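Local coordinates for protein putative hydrolase (Chromobacterium violaceum, PDB 3MCW) that probably acts as a hydrolase of the isochorismatase family, with a substrate that has not been established, at residues H57-D61 with G75-K79; P13-L17 with L44-W48. All coordinates share one frame; numbering follows the deposited sequence.

Overall arrangement
The chain enters the parallel sheet at strand 14-18, and helix 37-51 then returns over it. Interaction 2 (13-17 with 44-48) packs that helix on the strand and closes the first loop. Strand 55-60 follows beside strand 14-18. From its end the chain runs out into a long loop without helix or strand, and interaction 1 (57-61 with 75-79) brings that loop back to the strand before strand 89-93. The two contacts are in series and neither nest nor cross. Their centres lie about 16 Å apart, yet they meet: strands 14-18 and 55-60 are neighbours, N of Ile58 probably hydrogen-bonds to O of Leu17, and His57 packs on Leu17 and Leu45.

Interaction 1 of 2, residues H57-D61 with G75-K79; sequences HIRHD and GHAFK
The imidazole of His76 meets Asp61 and Arg59 together. NE2 of His76 donates to OD1 of Asp61 over 2.7 Å, and the bond is nearly straight at 169°. The acceptor lies in the plane of the imidazole, but the donor comes from above the plane of the carboxylate. Ring and carboxylate planes are well turned from each other. OD1 also accepts from NE of Arg59 at 2.8 Å, this time through its syn lone pair. NH2 of Arg59 reaches OD2 of Asp61 at 2.9 Å, so the guanidinium holds the carboxylate side-on with two nitrogens in a salt bridge.

Arg59 leaves the strand with CG anti to the backbone N (chi1 -164°) and bends at chi3. The bend sets the guanidinium beside His76, whose CE1 sits over one of its faces, 3.3 Å from NE of Arg59. The two planes are tilted 62° to each other. CD2 of His76 lies close to the backbone O of His60.

Phe78 packs nearer the N-terminal end of the strand than His76 does, against Arg59 and His57. Its CZ touches CB of Arg59 at 3.7 Å and also CG. Further back, the edge of the His57 ring points at the face of Phe78 in a T-shaped stack, with centroids 5.8 Å apart. NE2 of His57 is hydrogen-bonded to OE1 of Glu88. The backbone O atoms of His76 and Phe78 accept from Gln21 and Gln22, which ties the loop to the segment just after strand 14-18.

OD1 of Asp61 thus takes two donors, and three bonds from Arg59 and His76 reach the carboxylate. The paired arginine probably balances its negative charge. The straight, in-plane bond would restrain the rotation of the His76 ring.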
ATOM      1  N   HIS A  57      -5.012   2.373 -19.526  1.00  5.06           N
ATOM      2  CA  HIS A  57      -6.151   2.655 -18.661  1.00  5.36           C
ATOM      3  C   HIS A  57      -6.390   1.443 -17.771  1.00  5.14           C
ATOM      4  O   HIS A  57      -6.517   0.331 -18.264  1.00  6.72           O
ATOM      5  CB  HIS A  57      -7.398   2.909 -19.489  1.00  5.69           C
ATOM      6  CG  HIS A  57      -7.297   3.958 -20.519  1.00  5.87           C
ATOM      7  ND1 HIS A  57      -7.583   5.278 -20.242  1.00  7.02           N
ATOM      8  CD2 HIS A  57      -6.939   3.879 -21.824  1.00  6.60           C
ATOM      9  CE1 HIS A  57      -7.423   5.952 -21.370  1.00  6.70           C
ATOM     10  NE2 HIS A  57      -7.020   5.137 -22.346  1.00  6.71           N
ATOM     11  N   ILE A  58      -6.476   1.653 -16.453  1.00  5.40           N
ATOM     12  CA  ILE A  58      -6.871   0.636 -15.516  1.00  5.51           C
ATOM     13  C   ILE A  58      -8.328   0.857 -15.153  1.00  5.76           C
ATOM     14  O   ILE A  58      -8.739   1.974 -14.805  1.00  6.46           O
ATOM     15  CB  ILE A  58      -5.981   0.679 -14.244  1.00  6.13           C
ATOM     16  CG1 ILE A  58      -4.508   0.461 -14.570  1.00  6.18           C
ATOM     17  CG2 ILE A  58      -6.500  -0.319 -13.188  1.00  7.71           C
ATOM     18  CD1 ILE A  58      -4.169  -0.847 -15.281  1.00  6.88           C
ATOM     19  N   ARG A  59      -9.107  -0.207 -15.228  1.00  6.13           N
ATOM     20  CA  ARG A  59     -10.520  -0.207 -14.971  1.00  6.25           C
ATOM     21  C   ARG A  59     -10.827  -1.135 -13.799  1.00  6.33           C
ATOM     22  O   ARG A  59     -10.301  -2.247 -13.762  1.00  7.49           O
ATOM     23  CB  ARG A  59     -11.291  -0.765 -16.218  1.00  7.88           C
ATOM     24  CG  ARG A  59     -12.749  -0.476 -16.244  1.00  8.40           C
ATOM     25  CD  ARG A  59     -13.401  -1.103 -17.445  1.00  9.11           C
ATOM     26  NE  ARG A  59     -13.466  -2.542 -17.360  1.00  8.69           N
ATOM     27  CZ  ARG A  59     -13.747  -3.348 -18.381  1.00  8.52           C
ATOM     28  NH1 ARG A  59     -13.868  -2.850 -19.608  1.00  9.56           N
ATOM     29  NH2 ARG A  59     -13.836  -4.645 -18.182  1.00  9.09           N
ATOM     30  N   HIS A  60     -11.702  -0.732 -12.894  1.00  6.29           N
ATOM     31  CA  HIS A  60     -12.097  -1.584 -11.792  1.00  6.64           C
ATOM     32  C   HIS A  60     -13.423  -2.264 -12.100  1.00  7.02           C
ATOM     33  O   HIS A  60     -14.396  -1.612 -12.492  1.00  7.90           O
ATOM     34  CB  HIS A  60     -12.225  -0.775 -10.489  1.00  8.14           C
ATOM     35  CG  HIS A  60     -12.309  -1.656  -9.306  1.00  8.64           C
ATOM     36  ND1 HIS A  60     -11.203  -2.304  -8.797  1.00  8.98           N
ATOM     37  CD2 HIS A  60     -13.373  -2.058  -8.584  1.00 11.41           C
ATOM     38  CE1 HIS A  60     -11.597  -3.045  -7.783  1.00  9.65           C
ATOM     39  NE2 HIS A  60     -12.906  -2.913  -7.636  1.00 11.32           N
ATOM     40  N   ASP A  61     -13.418  -3.581 -11.954  1.00  7.13           N
ATOM     41  CA  ASP A  61     -14.579  -4.406 -12.165  1.00  7.95           C
ATOM     42  C   ASP A  61     -14.967  -5.095 -10.853  1.00 10.70           C
ATOM     43  O   ASP A  61     -14.143  -5.593 -10.133  1.00 15.32           O
ATOM     44  CB  ASP A  61     -14.280  -5.490 -13.204  1.00  9.38           C
ATOM     45  CG  ASP A  61     -14.077  -4.974 -14.617  1.00  8.43           C
ATOM     46  OD1 ASP A  61     -14.065  -3.765 -14.862  1.00  9.27           O
ATOM     47  OD2 ASP A  61     -13.871  -5.817 -15.526  1.00 11.13           O
ATOM     48  N   GLY A  75     -22.190   3.498 -13.615  1.00 14.43           N
ATOM     49  CA  GLY A  75     -21.035   3.775 -12.786  1.00 11.52           C
ATOM     50  C   GLY A  75     -19.790   3.073 -13.288  1.00  9.36           C
ATOM     51  O   GLY A  75     -18.676   3.507 -13.042  1.00  9.42           O
ATOM     52  N   HIS A  76     -19.949   1.968 -14.003  1.00  8.71           N
ATOM     53  CA  HIS A  76     -18.809   1.214 -14.484  1.00  8.56           C
ATOM     54  C   HIS A  76     -18.095   1.896 -15.649  1.00  7.70           C
ATOM     55  O   HIS A  76     -16.932   1.650 -15.888  1.00  8.18           O
ATOM     56  CB  HIS A  76     -19.234  -0.210 -14.869  1.00  9.50           C
ATOM     57  CG  HIS A  76     -18.080  -1.079 -15.230  1.00  8.88           C
ATOM     58  ND1 HIS A  76     -17.788  -1.420 -16.531  1.00 10.64           N
ATOM     59  CD2 HIS A  76     -17.082  -1.589 -14.465  1.00 10.00           C
ATOM     60  CE1 HIS A  76     -16.692  -2.158 -16.543  1.00 11.03           C
ATOM     61  NE2 HIS A  76     -16.249  -2.284 -15.301  1.00 10.13           N
ATOM     62  N   ALA A  77     -18.799   2.739 -16.392  1.00  8.89           N
ATOM     63  CA  ALA A  77     -18.216   3.412 -17.560  1.00  8.85           C
ATOM     64  C   ALA A  77     -17.120   4.378 -17.165  1.00  7.65           C
ATOM     65  O   ALA A  77     -17.184   4.998 -16.117  1.00  8.16           O
ATOM     66  CB  ALA A  77     -19.306   4.172 -18.328  1.00 11.09           C
ATOM     67  N   PHE A  78     -16.117   4.531 -18.025  1.00  8.32           N
ATOM     68  CA  PHE A  78     -15.131   5.586 -17.821  1.00  8.10           C
ATOM     69  C   PHE A  78     -15.791   6.961 -17.843  1.00  8.82           C
ATOM     70  O   PHE A  78     -16.787   7.184 -18.564  1.00  9.28           O
ATOM     71  CB  PHE A  78     -14.018   5.503 -18.854  1.00  8.28           C
ATOM     72  CG  PHE A  78     -13.026   4.411 -18.571  1.00  8.35           C
ATOM     73  CD1 PHE A  78     -12.067   4.557 -17.595  1.00  8.94           C
ATOM     74  CD2 PHE A  78     -13.032   3.219 -19.289  1.00  9.32           C
ATOM     75  CE1 PHE A  78     -11.141   3.561 -17.334  1.00  9.77           C
ATOM     76  CE2 PHE A  78     -12.112   2.235 -19.014  1.00  9.86           C
ATOM     77  CZ  PHE A  78     -11.170   2.403 -18.037  1.00  9.37           C
ATOM     78  N   LYS A  79     -15.220   7.883 -17.075  1.00  8.33           N
ATOM     79  CA  LYS A  79     -15.597   9.287 -17.136  1.00  9.29           C
ATOM     80  C   LYS A  79     -15.287   9.798 -18.549  1.00  9.65           C
ATOM     81  O   LYS A  79     -14.252   9.457 -19.141  1.00  8.99           O
ATOM     82  CB  LYS A  79     -14.801  10.091 -16.095  1.00  9.84           C
ATOM     83  CG  LYS A  79     -15.245   9.823 -14.685  1.00 10.23           C
ATOM     84  CD  LYS A  79     -14.199  10.357 -13.682  1.00 12.25           C
ATOM     85  CE  LYS A  79     -14.839  10.667 -12.360  1.00 13.26           C
ATOM     86  NZ  LYS A  79     -15.609  11.969 -12.381  1.00 12.80           N
TER

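Interaction 2 of 2, residues P13-L17 with L44-W48; sequences PLLLL and LLQAW
CB of Leu15 lies over one face of the Trp48 indole. It is 3.5 Å from the centroid of the five-membered ring of Trp48 and almost on the ring normal, a CH-pi contact. CG of Leu15 stands anti to the backbone N, and the two methyls part from there. CD1 reaches CB of Leu44 at 4.1 Å. CD2 stays beside the indole, near CG and CB of Trp48, and meets CA of Leu45 at 3.7 Å.

The indole is held at its edge as well. NE1 of Trp48 donates to O of Pro13 over 2.9 Å, with an angle of 152° at the hydrogen. The acceptor lies near the indole plane, while the donor stands 36° out of the carbonyl plane. CG of Pro13 packs on CZ2 of Trp48. At the other end of the contact, CD1 of Leu17 meets CD1 of Leu45 at 4.2 Å.

Ile187 and Leu191 of helix 184-191 also pack on Trp48. The axes of strand and helix segments approach to 9.7 Å and run at 145°, roughly antiparallel. This is the strand-to-helix packing of a beta-alpha-beta unit, here strand 14-18, helix 37-51 and strand 55-60, within the alpha/beta fold of the isochorismatase family.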
ATOM      1  N   PRO A  13       8.090   7.243 -21.047  1.00  8.30           N
ATOM      2  CA  PRO A  13       7.318   7.110 -19.821  1.00  7.42           C
ATOM      3  C   PRO A  13       5.886   6.733 -20.167  1.00  6.64           C
ATOM      4  O   PRO A  13       5.294   7.238 -21.137  1.00  7.82           O
ATOM      5  CB  PRO A  13       7.425   8.509 -19.206  1.00  8.62           C
ATOM      6  CG  PRO A  13       7.602   9.426 -20.387  1.00  9.13           C
ATOM      7  CD  PRO A  13       8.471   8.641 -21.325  1.00  9.16           C
ATOM      8  N   LEU A  14       5.298   5.883 -19.336  1.00  6.34           N
ATOM      9  CA  LEU A  14       3.985   5.314 -19.572  1.00  6.29           C
ATOM     10  C   LEU A  14       2.964   5.938 -18.620  1.00  6.51           C
ATOM     11  O   LEU A  14       3.158   5.930 -17.400  1.00  6.97           O
ATOM     12  CB  LEU A  14       4.035   3.779 -19.413  1.00  6.46           C
ATOM     13  CG  LEU A  14       2.712   3.047 -19.691  1.00  6.98           C
ATOM     14  CD1 LEU A  14       2.938   1.682 -20.318  1.00  7.66           C
ATOM     15  CD2 LEU A  14       1.841   2.904 -18.435  1.00  7.64           C
ATOM     16  N   LEU A  15       1.867   6.426 -19.180  1.00  5.85           N
ATOM     17  CA  LEU A  15       0.756   7.018 -18.389  1.00  5.81           C
ATOM     18  C   LEU A  15      -0.195   5.941 -17.981  1.00  5.62           C
ATOM     19  O   LEU A  15      -0.734   5.219 -18.834  1.00  6.43           O
ATOM     20  CB  LEU A  15       0.027   8.062 -19.244  1.00  6.43           C
ATOM     21  CG  LEU A  15      -1.096   8.809 -18.526  1.00  6.63           C
ATOM     22  CD1 LEU A  15      -0.583   9.685 -17.376  1.00  8.20           C
ATOM     23  CD2 LEU A  15      -1.849   9.675 -19.551  1.00  7.60           C
ATOM     24  N   LEU A  16      -0.387   5.796 -16.670  1.00  5.29           N
ATOM     25  CA  LEU A  16      -1.235   4.798 -16.062  1.00  5.60           C
ATOM     26  C   LEU A  16      -2.376   5.497 -15.337  1.00  5.41           C
ATOM     27  O   LEU A  16      -2.144   6.140 -14.302  1.00  6.38           O
ATOM     28  CB  LEU A  16      -0.404   3.955 -15.071  1.00  6.14           C
ATOM     29  CG  LEU A  16      -1.081   2.706 -14.527  1.00  6.45           C
ATOM     30  CD1 LEU A  16      -1.228   1.658 -15.610  1.00  7.04           C
ATOM     31  CD2 LEU A  16      -0.254   2.146 -13.356  1.00  8.52           C
ATOM     32  N   LEU A  17      -3.570   5.453 -15.916  1.00  5.47           N
ATOM     33  CA  LEU A  17      -4.767   6.138 -15.379  1.00  5.84           C
ATOM     34  C   LEU A  17      -5.632   5.137 -14.641  1.00  6.16           C
ATOM     35  O   LEU A  17      -6.111   4.191 -15.250  1.00  7.74           O
ATOM     36  CB  LEU A  17      -5.551   6.802 -16.507  1.00  6.70           C
ATOM     37  CG  LEU A  17      -4.863   7.961 -17.204  1.00  7.59           C
ATOM     38  CD1 LEU A  17      -5.754   8.507 -18.344  1.00 10.36           C
ATOM     39  CD2 LEU A  17      -4.477   9.047 -16.233  1.00 10.31           C
ATOM     40  N   LEU A  44      -3.029  15.327 -19.300  1.00  7.03           N
ATOM     41  CA  LEU A  44      -1.980  14.329 -19.418  1.00  7.06           C
ATOM     42  C   LEU A  44      -2.307  13.357 -20.573  1.00  6.46           C
ATOM     43  O   LEU A  44      -1.459  13.068 -21.412  1.00  6.56           O
ATOM     44  CB  LEU A  44      -1.804  13.550 -18.122  1.00  7.15           C
ATOM     45  CG  LEU A  44      -1.238  14.331 -16.938  1.00  8.11           C
ATOM     46  CD1 LEU A  44      -1.385  13.491 -15.656  1.00 10.58           C
ATOM     47  CD2 LEU A  44       0.194  14.725 -17.190  1.00 12.60           C
ATOM     48  N   LEU A  45      -3.551  12.889 -20.625  1.00  6.27           N
ATOM     49  CA  LEU A  45      -3.977  11.909 -21.633  1.00  6.26           C
ATOM     50  C   LEU A  45      -3.831  12.497 -23.029  1.00  6.37           C
ATOM     51  O   LEU A  45      -3.341  11.836 -23.938  1.00  6.95           O
ATOM     52  CB  LEU A  45      -5.414  11.490 -21.344  1.00  6.40           C
ATOM     53  CG  LEU A  45      -6.072  10.466 -22.266  1.00  6.99           C
ATOM     54  CD1 LEU A  45      -5.202   9.222 -22.396  1.00  8.31           C
ATOM     55  CD2 LEU A  45      -7.488  10.191 -21.806  1.00  8.58           C
ATOM     56  N   GLN A  46      -4.252  13.747 -23.210  1.00  6.58           N
ATOM     57  CA  GLN A  46      -4.138  14.393 -24.516  0.50  6.58           C
ATOM     58  C   GLN A  46      -2.684  14.543 -24.941  1.00  6.50           C
ATOM     59  O   GLN A  46      -2.347  14.324 -26.107  1.00  7.67           O
ATOM     60  CB  GLN A  46      -4.803  15.761 -24.535  0.50  7.22           C
ATOM     61  CG  GLN A  46      -4.885  16.331 -25.974  0.50  7.19           C
ATOM     62  CD  GLN A  46      -5.411  17.727 -26.042  0.50  7.54           C
ATOM     63  OE1 GLN A  46      -6.398  18.003 -26.718  0.50  8.48           O
ATOM     64  NE2 GLN A  46      -4.750  18.631 -25.370  0.50  8.15           N
ATOM     65  N   ALA A  47      -1.802  14.921 -24.011  1.00  6.59           N
ATOM     66  CA  ALA A  47      -0.400  15.040 -24.313  1.00  7.48           C
ATOM     67  C   ALA A  47       0.211  13.697 -24.693  1.00  6.76           C
ATOM     68  O   ALA A  47       1.016  13.620 -25.643  1.00  7.92           O
ATOM     69  CB  ALA A  47       0.346  15.668 -23.165  1.00  8.34           C
ATOM     70  N   TRP A  48      -0.135  12.643 -23.960  1.00  6.97           N
ATOM     71  CA  TRP A  48       0.365  11.305 -24.261  1.00  7.35           C
ATOM     72  C   TRP A  48      -0.078  10.876 -25.645  1.00  6.92           C
ATOM     73  O   TRP A  48       0.714  10.308 -26.408  1.00  8.59           O
ATOM     74  CB  TRP A  48      -0.024  10.300 -23.166  1.00  6.70           C
ATOM     75  CG  TRP A  48       1.123   9.904 -22.279  1.00  6.74           C
ATOM     76  CD1 TRP A  48       1.796   8.725 -22.370  1.00  7.23           C
ATOM     77  CD2 TRP A  48       1.755  10.655 -21.234  1.00  6.71           C
ATOM     78  NE1 TRP A  48       2.820   8.705 -21.464  1.00  7.24           N
ATOM     79  CE2 TRP A  48       2.824   9.877 -20.764  1.00  6.64           C
ATOM     80  CE3 TRP A  48       1.510  11.897 -20.617  1.00  7.44           C
ATOM     81  CZ2 TRP A  48       3.636  10.275 -19.705  1.00  7.93           C
ATOM     82  CZ3 TRP A  48       2.343  12.321 -19.594  1.00  7.89           C
ATOM     83  CH2 TRP A  48       3.395  11.494 -19.131  1.00  8.48           C
TER